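PDB 3PGB: amine oxidase from Emericella nidulans, which probably catalyses the oxidation of primary amines, using a copper ion and a topaquinone cofactor formed within its own chain. Local coordinates for residues L366-L380 with S489-E501. Sequence-based numbering, arbitrary orientation.
Sequences LFDIKYKGQRVLYEL and SYNFHMDGTIGVE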
loop_
_atom_site.group_PDB
_atom_site.type_symbol
_atom_site.label_atom_id
_atom_site.label_comp_id
_atom_site.label_asym_id
_atom_site.label_seq_id
_atom_site.Cartn_x
_atom_site.Cartn_y
_atom_site.Cartn_z
ATOM N N LEU A 366 -5.261 -21.627 -0.597
ATOM C CA LEU A 366 -4.183 -22.151 0.253
ATOM C C LEU A 366 -4.767 -22.857 1.471
ATOM O O LEU A 366 -5.742 -22.386 2.058
ATOM C CB LEU A 366 -3.253 -21.026 0.723
ATOM C CG LEU A 366 -2.298 -20.423 -0.309
ATOM C CD1 LEU A 366 -3.059 -19.726 -1.418
ATOM C CD2 LEU A 366 -1.334 -19.453 0.363
ATOM N N PHE A 367 -4.159 -23.977 1.854
ATOM C CA PHE A 367 -4.591 -24.746 3.018
ATOM C C PHE A 367 -3.423 -25.062 3.946
ATOM O O PHE A 367 -2.283 -25.174 3.517
ATOM C CB PHE A 367 -5.246 -26.055 2.580
ATOM C CG PHE A 367 -6.624 -25.884 2.016
ATOM C CD1 PHE A 367 -6.815 -25.680 0.657
ATOM C CD2 PHE A 367 -7.734 -25.930 2.845
ATOM C CE1 PHE A 367 -8.096 -25.522 0.138
ATOM C CE2 PHE A 367 -9.015 -25.772 2.333
ATOM C CZ PHE A 367 -9.199 -25.571 0.985
ATOM N N ASP A 368 -3.733 -25.222 5.224
ATOM C CA ASP A 368 -2.760 -25.610 6.236
ATOM C C ASP A 368 -1.503 -24.742 6.171
ATOM O O ASP A 368 -0.388 -25.258 6.147
ATOM C CB ASP A 368 -2.421 -27.101 6.086
ATOM C CG ASP A 368 -1.719 -27.690 7.317
ATOM O OD1 ASP A 368 -1.073 -28.749 7.163
ATOM O OD2 ASP A 368 -1.813 -27.119 8.426
ATOM N N ILE A 369 -1.694 -23.425 6.134
ATOM C CA ILE A 369 -0.580 -22.486 6.171
ATOM C C ILE A 369 0.022 -22.529 7.574
ATOM O O ILE A 369 -0.653 -22.178 8.536
ATOM C CB ILE A 369 -1.029 -21.026 5.826
ATOM C CG1 ILE A 369 -1.579 -20.952 4.396
ATOM C CG2 ILE A 369 0.126 -20.053 5.986
ATOM C CD1 ILE A 369 -2.039 -19.579 3.975
ATOM N N LYS A 370 1.272 -22.975 7.689
ATOM C CA LYS A 370 1.950 -23.063 8.993
ATOM C C LYS A 370 3.121 -22.085 9.079
ATOM O O LYS A 370 3.696 -21.716 8.063
ATOM C CB LYS A 370 2.451 -24.493 9.266
ATOM C CG LYS A 370 1.365 -25.582 9.168
ATOM C CD LYS A 370 1.900 -27.001 9.387
ATOM C CE LYS A 370 2.300 -27.232 10.839
ATOM N NZ LYS A 370 2.853 -28.598 11.103
ATOM N N TYR A 371 3.452 -21.668 10.301
ATOM C CA TYR A 371 4.605 -20.806 10.563
ATOM C C TYR A 371 5.377 -21.351 11.764
ATOM O O TYR A 371 4.790 -21.583 12.822
ATOM C CB TYR A 371 4.151 -19.376 10.848
ATOM C CG TYR A 371 5.296 -18.390 10.983
ATOM C CD1 TYR A 371 5.638 -17.845 12.219
ATOM C CD2 TYR A 371 6.051 -18.025 9.879
ATOM C CE1 TYR A 371 6.694 -16.947 12.341
ATOM C CE2 TYR A 371 7.104 -17.128 9.994
ATOM C CZ TYR A 371 7.417 -16.594 11.224
ATOM O OH TYR A 371 8.460 -15.714 11.324
ATOM N N LYS A 372 6.686 -21.542 11.595
ATOM C CA LYS A 372 7.540 -22.171 12.611
ATOM C C LYS A 372 6.919 -23.465 13.145
ATOM O O LYS A 372 6.850 -23.697 14.360
ATOM C CB LYS A 372 7.857 -21.194 13.748
ATOM C CG LYS A 372 8.611 -19.952 13.289
ATOM C CD LYS A 372 8.958 -19.027 14.453
ATOM C CE LYS A 372 10.059 -18.040 14.062
ATOM N NZ LYS A 372 11.425 -18.672 13.993
ATOM N N GLY A 373 6.449 -24.295 12.216
ATOM C CA GLY A 373 5.880 -25.601 12.547
ATOM C C GLY A 373 4.482 -25.585 13.144
ATOM O O GLY A 373 3.945 -26.641 13.478
ATOM N N GLN A 374 3.883 -24.404 13.256
ATOM C CA GLN A 374 2.579 -24.237 13.898
ATOM C C GLN A 374 1.581 -23.605 12.914
ATOM O O GLN A 374 1.910 -22.649 12.214
ATOM C CB GLN A 374 2.745 -23.370 15.152
ATOM C CG GLN A 374 1.459 -23.002 15.875
ATOM C CD GLN A 374 0.693 -24.224 16.353
ATOM O OE1 GLN A 374 1.246 -25.083 17.048
ATOM N NE2 GLN A 374 -0.586 -24.310 15.975
ATOM N N ARG A 375 0.369 -24.147 12.860
ATOM C CA ARG A 375 -0.655 -23.648 11.947
ATOM C C ARG A 375 -1.144 -22.264 12.387
ATOM O O ARG A 375 -1.361 -22.030 13.575
ATOM C CB ARG A 375 -1.844 -24.617 11.879
ATOM C CG ARG A 375 -2.933 -24.168 10.902
ATOM C CD ARG A 375 -4.061 -25.179 10.755
ATOM N NE ARG A 375 -3.556 -26.507 10.395
ATOM C CZ ARG A 375 -3.667 -27.612 11.137
ATOM N NH1 ARG A 375 -4.298 -27.607 12.306
ATOM N NH2 ARG A 375 -3.146 -28.745 10.690
ATOM N N VAL A 376 -1.297 -21.356 11.423
ATOM C CA VAL A 376 -1.930 -20.056 11.672
ATOM C C VAL A 376 -3.231 -19.907 10.878
ATOM O O VAL A 376 -4.145 -19.229 11.329
ATOM C CB VAL A 376 -0.977 -18.870 11.384
ATOM C CG1 VAL A 376 0.467 -19.260 11.683
ATOM C CG2 VAL A 376 -1.128 -18.374 9.965
ATOM N N LEU A 377 -3.309 -20.543 9.710
ATOM C CA LEU A 377 -4.517 -20.537 8.884
ATOM C C LEU A 377 -4.779 -21.924 8.301
ATOM O O LEU A 377 -3.930 -22.485 7.605
ATOM C CB LEU A 377 -4.368 -19.531 7.740
ATOM C CG LEU A 377 -4.342 -18.033 8.084
ATOM C CD1 LEU A 377 -3.315 -17.289 7.246
ATOM C CD2 LEU A 377 -5.721 -17.411 7.915
ATOM N N TYR A 378 -5.949 -22.483 8.597
ATOM C CA TYR A 378 -6.367 -23.743 7.984
ATOM C C TYR A 378 -6.648 -23.539 6.498
ATOM O O TYR A 378 -6.367 -24.416 5.688
ATOM C CB TYR A 378 -7.612 -24.327 8.681
ATOM C CG TYR A 378 -8.208 -25.515 7.949
ATOM C CD1 TYR A 378 -7.639 -26.780 8.052
ATOM C CD2 TYR A 378 -9.323 -25.366 7.135
ATOM C CE1 TYR A 378 -8.172 -27.866 7.376
ATOM C CE2 TYR A 378 -9.862 -26.446 6.450
ATOM C CZ TYR A 378 -9.280 -27.692 6.574
ATOM O OH TYR A 378 -9.815 -28.762 5.890
ATOM N N GLU A 379 -7.205 -22.380 6.156
ATOM C CA GLU A 379 -7.655 -22.095 4.799
ATOM C C GLU A 379 -7.624 -20.589 4.511
ATOM O O GLU A 379 -8.048 -19.785 5.344
ATOM C CB GLU A 379 -9.076 -22.635 4.594
ATOM C CG GLU A 379 -9.620 -22.433 3.172
ATOM C CD GLU A 379 -11.083 -22.829 3.018
ATOM O OE1 GLU A 379 -11.560 -22.840 1.864
ATOM O OE2 GLU A 379 -11.761 -23.119 4.038
ATOM N N LEU A 380 -7.102 -20.230 3.338
ATOM C CA LEU A 380 -7.091 -18.854 2.833
ATOM C C LEU A 380 -7.390 -18.910 1.336
ATOM O O LEU A 380 -6.719 -19.623 0.602
ATOM C CB LEU A 380 -5.726 -18.206 3.080
ATOM C CG LEU A 380 -5.493 -16.733 2.708
ATOM C CD1 LEU A 380 -6.489 -15.795 3.375
ATOM C CD2 LEU A 380 -4.063 -16.318 3.079
ATOM N N SER A 489 -1.933 -12.250 -5.629
ATOM C CA SER A 489 -0.611 -12.560 -5.096
ATOM C C SER A 489 -0.680 -12.867 -3.599
ATOM O O SER A 489 -1.318 -12.135 -2.845
ATOM C CB SER A 489 0.338 -11.387 -5.345
ATOM O OG SER A 489 0.374 -11.031 -6.716
ATOM N N TYR A 490 -0.029 -13.955 -3.181
ATOM C CA TYR A 490 0.109 -14.284 -1.766
ATOM C C TYR A 490 1.559 -14.109 -1.358
ATOM O O TYR A 490 2.431 -14.799 -1.865
ATOM C CB TYR A 490 -0.351 -15.712 -1.487
ATOM C CG TYR A 490 -1.845 -15.855 -1.586
ATOM C CD1 TYR A 490 -2.448 -16.319 -2.754
ATOM C CD2 TYR A 490 -2.662 -15.488 -0.523
ATOM C CE1 TYR A 490 -3.823 -16.429 -2.852
ATOM C CE2 TYR A 490 -4.035 -15.599 -0.611
ATOM C CZ TYR A 490 -4.609 -16.066 -1.776
ATOM O OH TYR A 490 -5.972 -16.174 -1.848
ATOM N N ASN A 491 1.802 -13.178 -0.441
ATOM C CA ASN A 491 3.153 -12.823 -0.021
ATOM C C ASN A 491 3.482 -13.429 1.334
ATOM O O ASN A 491 2.620 -13.502 2.201
ATOM C CB ASN A 491 3.286 -11.302 0.103
ATOM C CG ASN A 491 3.184 -10.599 -1.223
ATOM O OD1 ASN A 491 3.775 -11.036 -2.213
ATOM N ND2 ASN A 491 2.446 -9.498 -1.257
ATOM N N PHE A 492 4.737 -13.820 1.522
ATOM C CA PHE A 492 5.228 -14.265 2.820
ATOM C C PHE A 492 6.555 -13.584 3.110
ATOM O O PHE A 492 7.441 -13.593 2.267
ATOM C CB PHE A 492 5.403 -15.780 2.825
ATOM C CG PHE A 492 4.168 -16.525 2.431
ATOM C CD1 PHE A 492 3.886 -16.764 1.099
ATOM C CD2 PHE A 492 3.280 -16.972 3.391
ATOM C CE1 PHE A 492 2.740 -17.436 0.728
ATOM C CE2 PHE A 492 2.134 -17.655 3.029
ATOM C CZ PHE A 492 1.865 -17.887 1.695
ATOM N N HIS A 493 6.693 -13.015 4.305
ATOM C CA HIS A 493 7.869 -12.227 4.661
ATOM C C HIS A 493 8.613 -12.772 5.871
ATOM O O HIS A 493 8.059 -13.536 6.663
ATOM C CB HIS A 493 7.447 -10.797 4.926
ATOM C CG HIS A 493 6.826 -10.127 3.741
ATOM N ND1 HIS A 493 5.510 -10.319 3.383
ATOM C CD2 HIS A 493 7.346 -9.271 2.829
ATOM C CE1 HIS A 493 5.244 -9.608 2.302
ATOM N NE2 HIS A 493 6.342 -8.965 1.944
ATOM N N MET A 494 9.870 -12.360 6.010
ATOM C CA MET A 494 10.744 -12.860 7.073
ATOM C C MET A 494 10.387 -12.347 8.468
ATOM O O MET A 494 10.921 -12.847 9.450
ATOM C CB MET A 494 12.208 -12.536 6.765
ATOM C CG MET A 494 12.782 -13.332 5.599
ATOM S SD MET A 494 12.735 -15.110 5.890
ATOM C CE MET A 494 14.018 -15.282 7.135
ATOM N N ASP A 495 9.487 -11.367 8.555
ATOM C CA ASP A 495 8.924 -10.931 9.846
ATOM C C ASP A 495 7.656 -11.713 10.229
ATOM O O ASP A 495 7.056 -11.459 11.270
ATOM C CB ASP A 495 8.626 -9.422 9.822
ATOM C CG ASP A 495 7.556 -9.038 8.794
ATOM O OD1 ASP A 495 7.051 -7.900 8.869
ATOM O OD2 ASP A 495 7.215 -9.862 7.919
ATOM N N GLY A 496 7.254 -12.662 9.390
ATOM C CA GLY A 496 6.079 -13.478 9.655
ATOM C C GLY A 496 4.810 -12.945 9.025
ATOM O O GLY A 496 3.740 -13.508 9.223
ATOM N N THR A 497 4.925 -11.874 8.248
ATOM C CA THR A 497 3.760 -11.222 7.670
ATOM C C THR A 497 3.286 -11.947 6.408
ATOM O O THR A 497 4.068 -12.198 5.490
ATOM C CB THR A 497 4.061 -9.747 7.351
ATOM O OG1 THR A 497 4.372 -9.047 8.570
ATOM C CG2 THR A 497 2.874 -9.085 6.673
ATOM N N ILE A 498 2.003 -12.290 6.385
ATOM C CA ILE A 498 1.356 -12.896 5.226
ATOM C C ILE A 498 0.565 -11.803 4.554
ATOM O O ILE A 498 -0.151 -11.070 5.230
ATOM C CB ILE A 498 0.361 -13.998 5.648
ATOM C CG1 ILE A 498 1.085 -15.126 6.402
ATOM C CG2 ILE A 498 -0.395 -14.536 4.425
ATOM C CD1 ILE A 498 0.224 -15.831 7.428
ATOM N N GLY A 499 0.679 -11.687 3.235
ATOM C CA GLY A 499 -0.044 -10.654 2.490
ATOM C C GLY A 499 -0.960 -11.256 1.447
ATOM O O GLY A 499 -0.590 -12.221 0.772
ATOM N N VAL A 500 -2.162 -10.700 1.321
ATOM C CA VAL A 500 -3.075 -11.064 0.241
ATOM C C VAL A 500 -3.386 -9.808 -0.568
ATOM O O VAL A 500 -3.894 -8.833 -0.024
ATOM C CB VAL A 500 -4.378 -11.684 0.780
ATOM C CG1 VAL A 500 -5.241 -12.201 -0.372
ATOM C CG2 VAL A 500 -4.067 -12.807 1.772
ATOM N N GLU A 501 -3.063 -9.834 -1.859
ATOM C CA GLU A 501 -3.244 -8.680 -2.741
ATOM C C GLU A 501 -4.019 -9.020 -4.003
ATOM O O GLU A 501 -3.976 -10.149 -4.497
ATOM C CB GLU A 501 -1.891 -8.138 -3.194
ATOM C CG GLU A 501 -1.101 -7.401 -2.141
ATOM C CD GLU A 501 0.258 -6.961 -2.660
ATOM O OE1 GLU A 501 0.343 -6.502 -3.828
ATOM O OE2 GLU A 501 1.245 -7.083 -1.902
#
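Leu366 and Leu380 reach Tyr490 through different first torsions: CG of Leu366 stands anti to its carbonyl carbon (chi1 -73°), whereas that of Leu380 extends opposite the backbone N (chi1 -177°). Both belong to one of two antiparallel beta-hairpins that pack face against face in the beta-sandwich of the copper amine oxidase enzyme domain. Residues 366-380 turn through a type I' turn at Tyr371 to Gln374, residues 489-501 through a type I turn at His493 to Gly496, and apolar side chains make most of the contact between them.

The two methyls of Leu366 divide their work. CD1 lies over one face of Tyr490, 3.8 Å from the ring centroid and 17° off its normal, a CH-pi contact; CD2 meets the edge of Phe492, 3.8 Å from CZ. The forked end of leucine suits position Leu366, where each methyl serves a different ring. Leu380 slides past Tyr490 on its CE2 side and meets Val500 tip to tip, CD2 to CG2 at 3.7 Å; the same CD2 touches both partners.

Ile498 sends its longer branch across the interface. Its CD1 meets Val376 CG2 and Leu377 CD1, each at 3.8 Å, while its shorter CG2 branch lies near Leu380. Phe719 of strand 714-722 touches Leu377, Leu380 and Ile498, and Phe538 touches Tyr490 and Val500, so aromatic rings extend this buried apolar core. Leu377 also packs on Phe542, part of a calcium site.

At the turns, Asp495 OD2 accepts from Thr497 N at 3.1 Å in an Asx turn, while Asp495 OD1 is hydrogen-bonded to Thr711 OG1 of the second subunit. Gly496 fits its positive-phi position, and its lack of a side chain lets Tyr371 come close, with OH 3.7 Å from Gly496 CA.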